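Local coordinates for protein tapirin (Caldicellulosiruptor hydrothermalis, PDB 6N2C) that binds cellulose, probably attaching its thermophilic bacterium to plant biomass, and has a beta-helical C-terminal domain that holds a zinc ion, at residues A[471-476]-A[564-569]; A[515-520]-A[557-562]. All blocks are in the same frame, centred on the assembly; numbering follows the deposited sequence.

Contact 1 of 2, residues A[471-476]-A[564-569]; sequences IVEDKK and LSKNII
Ile471 and Ile568 form the apolar half of this contact, their side chains crossing at about a right angle. The delta methyl does most of the touching: Ile568 CD1 lies 3.6 Å from Ile471 CG1. Behind it, Ile568 CG1 comes within 4.0 Å of Ile471 N, so the methylene also rests on backbone. In Ile568, CG1 lies beside the backbone N and opposite the carbonyl carbon (chi1 -67°), and the extended chi2 of 159° carries CD1 onward to its partner.

The more exposed half is looser. Glu473 OE2 stands 3.8 Å from Lys566 CE and 4.4 Å from Lys566 NZ, which is beyond a salt bridge, and Glu473 was modelled in two conformers, so any attraction here is weak and doubtful. In the conformer described, the nearer polar partner of Glu473 is Tyr562.

A further shell fixes the backbones. The O of Asn567 accepts from Asn470 ND2, and Ile568 pairs with Arg467 through the main chain. Ile568 also touches Leu563. Cutting Ile568 back to an alanine is likely to open a gap beside Ile471 CG1 and leave that buried side chain freer to turn.

Asn567 has positive phi (51°), and Asn567 N and Asn567 ND2 both donate to Leu564 O, the ND2 bond measuring 3.2 Å. With Ile568 N bonded to Leu563 O, this is a Schellman motif ending helix 557-565, whose hydrophobic residue after the turn packs on the loop ahead of strand 483-488.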
loop_
_atom_site.group_PDB
_atom_site.type_symbol
_atom_site.label_atom_id
_atom_site.label_comp_id
_atom_site.label_asym_id
_atom_site.label_seq_id
_atom_site.Cartn_x
_atom_site.Cartn_y
_atom_site.Cartn_z
ATOM N N ILE A 471 -25.521 16.598 -7.736
ATOM C CA ILE A 471 -25.814 16.684 -9.150
ATOM C C ILE A 471 -27.334 16.440 -9.289
ATOM O O ILE A 471 -27.770 15.288 -9.188
ATOM C CB ILE A 471 -25.058 15.636 -9.980
ATOM C CG1 ILE A 471 -23.541 15.779 -9.852
ATOM C CG2 ILE A 471 -25.473 15.682 -11.403
ATOM C CD1 ILE A 471 -22.830 14.571 -10.319
ATOM N N VAL A 472 -28.103 17.533 -9.501
ATOM C CA VAL A 472 -29.582 17.453 -9.656
ATOM C C VAL A 472 -30.019 17.810 -11.060
ATOM O O VAL A 472 -31.200 17.751 -11.363
ATOM C CB VAL A 472 -30.290 18.305 -8.568
ATOM C CG1 VAL A 472 -29.863 17.807 -7.207
ATOM C CG2 VAL A 472 -29.982 19.796 -8.712
ATOM N N GLU A 473 -29.062 18.226 -11.906
ATOM C CA GLU A 473 -29.296 18.571 -13.312
ATOM C C GLU A 473 -28.147 18.053 -14.130
ATOM O O GLU A 473 -27.019 17.928 -13.620
ATOM C CB GLU A 473 -29.413 20.118 -13.499
ATOM C CG GLU A 473 -28.125 20.946 -13.569
ATOM C CD GLU A 473 -28.356 22.435 -13.939
ATOM O OE1 GLU A 473 -29.563 22.844 -14.071
ATOM O OE2 GLU A 473 -27.348 23.196 -14.110
ATOM N N ASP A 474 -28.398 17.771 -15.400
ATOM C CA ASP A 474 -27.311 17.522 -16.309
ATOM C C ASP A 474 -26.684 18.849 -16.810
ATOM O O ASP A 474 -27.404 19.886 -16.955
ATOM C CB ASP A 474 -27.782 16.760 -17.549
ATOM C CG ASP A 474 -28.268 15.364 -17.243
ATOM O OD1 ASP A 474 -28.000 14.802 -16.140
ATOM O OD2 ASP A 474 -28.889 14.777 -18.145
ATOM N N LYS A 475 -25.359 18.847 -17.058
ATOM C CA LYS A 475 -24.697 20.046 -17.634
ATOM C C LYS A 475 -23.834 19.477 -18.739
ATOM O O LYS A 475 -22.832 18.792 -18.474
ATOM C CB LYS A 475 -23.934 20.768 -16.593
ATOM C CG LYS A 475 -23.223 22.065 -16.978
ATOM C CD LYS A 475 -24.243 23.135 -17.410
ATOM C CE LYS A 475 -23.553 24.468 -17.470
ATOM N NZ LYS A 475 -24.531 25.437 -18.023
ATOM N N LYS A 476 -24.183 19.769 -20.005
ATOM C CA LYS A 476 -23.534 19.193 -21.148
ATOM C C LYS A 476 -22.848 20.194 -22.141
ATOM O O LYS A 476 -22.274 19.755 -23.134
ATOM C CB LYS A 476 -24.561 18.453 -21.987
ATOM C CG LYS A 476 -25.285 17.298 -21.265
ATOM C CD LYS A 476 -26.078 16.487 -22.310
ATOM C CE LYS A 476 -26.593 15.168 -21.756
ATOM N NZ LYS A 476 -27.589 14.540 -22.684
ATOM N N LEU A 564 -18.289 23.948 -8.325
ATOM C CA LEU A 564 -18.229 24.636 -7.104
ATOM C C LEU A 564 -19.578 25.386 -6.859
ATOM O O LEU A 564 -20.034 25.396 -5.696
ATOM C CB LEU A 564 -17.100 25.710 -7.113
ATOM C CG LEU A 564 -15.662 25.187 -7.020
ATOM C CD1 LEU A 564 -14.590 26.271 -7.236
ATOM C CD2 LEU A 564 -15.396 24.630 -5.657
ATOM N N SER A 565 -20.143 25.974 -7.900
ATOM C CA SER A 565 -21.378 26.745 -7.755
ATOM C C SER A 565 -22.530 25.880 -7.294
ATOM O O SER A 565 -23.391 26.349 -6.531
ATOM C CB SER A 565 -21.758 27.471 -9.021
ATOM O OG SER A 565 -22.279 26.624 -10.049
ATOM N N LYS A 566 -22.489 24.612 -7.683
ATOM C CA LYS A 566 -23.485 23.648 -7.304
ATOM C C LYS A 566 -23.133 22.852 -6.080
ATOM O O LYS A 566 -23.929 21.993 -5.652
ATOM C CB LYS A 566 -23.799 22.734 -8.452
ATOM C CG LYS A 566 -24.236 23.343 -9.768
ATOM C CD LYS A 566 -25.332 24.423 -9.622
ATOM C CE LYS A 566 -25.942 24.750 -10.953
ATOM N NZ LYS A 566 -26.656 26.048 -10.860
ATOM N N ASN A 567 -22.043 23.193 -5.406
ATOM C CA ASN A 567 -21.522 22.496 -4.264
ATOM C C ASN A 567 -21.362 20.988 -4.524
ATOM O O ASN A 567 -21.480 20.150 -3.584
ATOM C CB ASN A 567 -22.376 22.686 -2.986
ATOM C CG ASN A 567 -22.405 24.128 -2.423
ATOM O OD1 ASN A 567 -23.174 24.374 -1.498
ATOM N ND2 ASN A 567 -21.555 25.028 -2.890
ATOM N N ILE A 568 -21.018 20.613 -5.775
ATOM C CA ILE A 568 -20.688 19.239 -6.070
ATOM C C ILE A 568 -19.247 18.990 -5.581
ATOM O O ILE A 568 -18.882 17.875 -5.185
ATOM C CB ILE A 568 -20.870 18.946 -7.580
ATOM C CG1 ILE A 568 -22.295 19.035 -7.950
ATOM C CG2 ILE A 568 -20.283 17.571 -7.958
ATOM C CD1 ILE A 568 -22.547 19.259 -9.408
ATOM N N ILE A 569 -18.430 20.037 -5.592
ATOM C CA ILE A 569 -17.174 20.035 -4.846
ATOM C C ILE A 569 -17.094 21.242 -3.987
ATOM O O ILE A 569 -17.705 22.264 -4.262
ATOM C CB ILE A 569 -15.936 19.904 -5.798
ATOM C CG1 ILE A 569 -15.845 21.122 -6.744
ATOM C CG2 ILE A 569 -16.013 18.587 -6.558
ATOM C CD1 ILE A 569 -14.592 21.197 -7.607
#

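Contact 2 of 2, residues A[515-520]-A[557-562]; sequences FVITKS and QPLIDY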
loop_
_atom_site.group_PDB
_atom_site.type_symbol
_atom_site.label_atom_id
_atom_site.label_comp_id
_atom_site.label_asym_id
_atom_site.label_seq_id
_atom_site.Cartn_x
_atom_site.Cartn_y
_atom_site.Cartn_z
ATOM N N PHE A 515 -13.914 14.998 -19.708
ATOM C CA PHE A 515 -14.150 15.178 -18.276
ATOM C C PHE A 515 -15.572 14.712 -17.961
ATOM O O PHE A 515 -16.545 15.310 -18.450
ATOM C CB PHE A 515 -13.953 16.667 -17.903
ATOM C CG PHE A 515 -12.612 17.150 -18.217
ATOM C CD1 PHE A 515 -11.546 16.969 -17.370
ATOM C CD2 PHE A 515 -12.367 17.762 -19.478
ATOM C CE1 PHE A 515 -10.269 17.413 -17.689
ATOM C CE2 PHE A 515 -11.109 18.152 -19.790
ATOM C CZ PHE A 515 -10.088 18.031 -18.919
ATOM N N VAL A 516 -15.674 13.667 -17.148
ATOM C CA VAL A 516 -16.958 13.065 -16.755
ATOM C C VAL A 516 -17.150 13.082 -15.268
ATOM O O VAL A 516 -16.297 12.603 -14.511
ATOM C CB VAL A 516 -17.104 11.653 -17.337
ATOM C CG1 VAL A 516 -18.470 11.103 -16.975
ATOM C CG2 VAL A 516 -16.958 11.646 -18.810
ATOM N N ILE A 517 -18.268 13.666 -14.800
ATOM C CA ILE A 517 -18.615 13.678 -13.412
ATOM C C ILE A 517 -20.056 13.190 -13.312
ATOM O O ILE A 517 -20.950 13.912 -13.829
ATOM C CB ILE A 517 -18.491 15.049 -12.779
ATOM C CG1 ILE A 517 -17.050 15.621 -12.926
ATOM C CG2 ILE A 517 -18.829 14.937 -11.268
ATOM C CD1 ILE A 517 -16.879 16.427 -14.214
ATOM N N THR A 518 -20.300 12.055 -12.666
ATOM C CA THR A 518 -21.644 11.437 -12.851
ATOM C C THR A 518 -22.133 10.700 -11.660
ATOM O O THR A 518 -21.336 10.245 -10.827
ATOM C CB THR A 518 -21.655 10.486 -14.018
ATOM O OG1 THR A 518 -22.994 9.924 -14.172
ATOM C CG2 THR A 518 -20.691 9.334 -13.881
ATOM N N LYS A 519 -23.460 10.788 -11.421
ATOM C CA LYS A 519 -24.079 9.989 -10.362
ATOM C C LYS A 519 -24.218 8.529 -10.732
ATOM O O LYS A 519 -24.465 7.692 -9.869
ATOM C CB LYS A 519 -25.467 10.490 -10.064
ATOM C CG LYS A 519 -25.543 11.783 -9.376
ATOM C CD LYS A 519 -26.833 11.974 -8.472
ATOM C CE LYS A 519 -28.080 12.105 -9.292
ATOM N NZ LYS A 519 -29.202 12.795 -8.538
ATOM N N SER A 520 -24.095 8.176 -11.987
ATOM C CA SER A 520 -24.059 6.793 -12.477
ATOM C C SER A 520 -22.664 6.207 -12.254
ATOM O O SER A 520 -21.781 6.880 -11.692
ATOM C CB SER A 520 -24.456 6.690 -13.995
ATOM O OG SER A 520 -23.487 7.266 -14.892
ATOM N N GLN A 557 -11.319 25.319 -16.116
ATOM C CA GLN A 557 -11.792 26.203 -15.069
ATOM C C GLN A 557 -13.297 26.423 -15.112
ATOM O O GLN A 557 -13.864 26.509 -14.042
ATOM C CB GLN A 557 -10.993 27.529 -15.064
ATOM C CG GLN A 557 -11.278 28.370 -13.814
ATOM C CD GLN A 557 -10.846 27.665 -12.548
ATOM O OE1 GLN A 557 -9.725 27.228 -12.423
ATOM N NE2 GLN A 557 -11.713 27.632 -11.592
ATOM N N PRO A 558 -13.924 26.534 -16.278
ATOM C CA PRO A 558 -15.382 26.769 -16.302
ATOM C C PRO A 558 -16.144 25.548 -15.737
ATOM O O PRO A 558 -17.201 25.699 -15.089
ATOM C CB PRO A 558 -15.728 26.920 -17.754
ATOM C CG PRO A 558 -14.420 27.081 -18.470
ATOM C CD PRO A 558 -13.309 26.724 -17.616
ATOM N N LEU A 559 -15.518 24.388 -15.864
ATOM C CA LEU A 559 -16.162 23.160 -15.274
ATOM C C LEU A 559 -15.972 23.187 -13.776
ATOM O O LEU A 559 -16.920 22.892 -13.055
ATOM C CB LEU A 559 -15.643 21.884 -15.962
ATOM C CG LEU A 559 -16.118 20.515 -15.403
ATOM C CD1 LEU A 559 -17.628 20.464 -15.705
ATOM C CD2 LEU A 559 -15.368 19.423 -16.133
ATOM N N ILE A 560 -14.790 23.512 -13.237
ATOM C CA ILE A 560 -14.558 23.607 -11.848
ATOM C C ILE A 560 -15.511 24.668 -11.225
ATOM O O ILE A 560 -16.183 24.464 -10.199
ATOM C CB ILE A 560 -13.129 23.996 -11.544
ATOM C CG1 ILE A 560 -12.146 22.868 -11.959
ATOM C CG2 ILE A 560 -12.910 24.394 -10.098
ATOM C CD1 ILE A 560 -10.738 23.228 -11.880
ATOM N N ASP A 561 -15.596 25.820 -11.893
ATOM C CA ASP A 561 -16.462 26.887 -11.389
ATOM C C ASP A 561 -17.933 26.394 -11.293
ATOM O O ASP A 561 -18.612 26.687 -10.307
ATOM C CB ASP A 561 -16.454 28.093 -12.322
ATOM C CG ASP A 561 -15.094 28.817 -12.326
ATOM O OD1 ASP A 561 -14.205 28.584 -11.498
ATOM O OD2 ASP A 561 -15.029 29.621 -13.209
ATOM N N TYR A 562 -18.395 25.673 -12.291
ATOM C CA TYR A 562 -19.728 25.092 -12.256
ATOM C C TYR A 562 -19.907 24.124 -11.100
ATOM O O TYR A 562 -20.885 24.241 -10.264
ATOM C CB TYR A 562 -20.094 24.387 -13.535
ATOM C CG TYR A 562 -21.443 23.746 -13.553
ATOM C CD1 TYR A 562 -22.609 24.503 -13.758
ATOM C CD2 TYR A 562 -21.613 22.399 -13.221
ATOM C CE1 TYR A 562 -23.852 23.898 -13.741
ATOM C CE2 TYR A 562 -22.852 21.802 -13.122
ATOM C CZ TYR A 562 -23.968 22.531 -13.444
ATOM O OH TYR A 562 -25.177 21.967 -13.364
#
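Leu559 CD2 comes obliquely to the phenyl ring of Phe515. CD2 lies 4.1 Å from the ring carbon Phe515 CG but 3.6 Å from Phe515 CB, so the root of the side chain, rather than the flat of the ring, carries the touch. The ring itself leads away from the helix, and the Phe515 side chain also packs on Met555, Pro556 and Val534.

This is a helix laid against the strands at one end of a parallel beta-helix. Strand 513-518 runs parallel between 483-488 and 534-537: the backbone of Phe515 pairs with Tyr484 and Leu486, that of Val516 with Val534 and Ile536. The alternation of the strand turns the CB atoms of Phe515 and Ile517 toward helix 557-565, while that of Val516 points away and its side chain meets Ile499 of helix 494-500.

Leu559 therefore faces a pair of side chains two residues apart. Its CG lies anti to the backbone N (chi1 175°), and the CD2 branch serves both neighbours, meeting Ile517 CD1 tip to tip at 3.9 Å. All three residues are buried and the contact is wholly apolar; Leu559 extends it to Ser485 and Val487 on the adjoining strand. The zinc site lies nearby but apart, the side chain of Phe515 being about 7 Å from that of the zinc ligand Asp532 and about 11 Å from the metal.

Along the helix, Gln557 NE2 donates to Asp561 OD1 at 2.7 Å with an N-H...O angle of 163°, in the plane of its own amide but from above the carboxylate plane.

Overall arrangement
The centres of contacts 1 and 2 are about 7 Å apart, and both use helix 557-565: contact 2 its body, contact 1 the turn that ends it. In sequence they are nested, 471-476, 515-520, 557-562 and then 564-569, so contact 1 closes a long loop that contains contact 2. They also touch directly. Tyr562 OH lies 2.6 Å from Glu473 OE2, a probable hydrogen bond, and Lys519 NZ lies 2.9 Å from Ile471 O. Together they pack the helix and the loop before strand 483-488 against one end of the beta-helix, where that strand is outermost, the centres of contacts 1 and 2 lying about 33 and 29 Å from the centre of the chain.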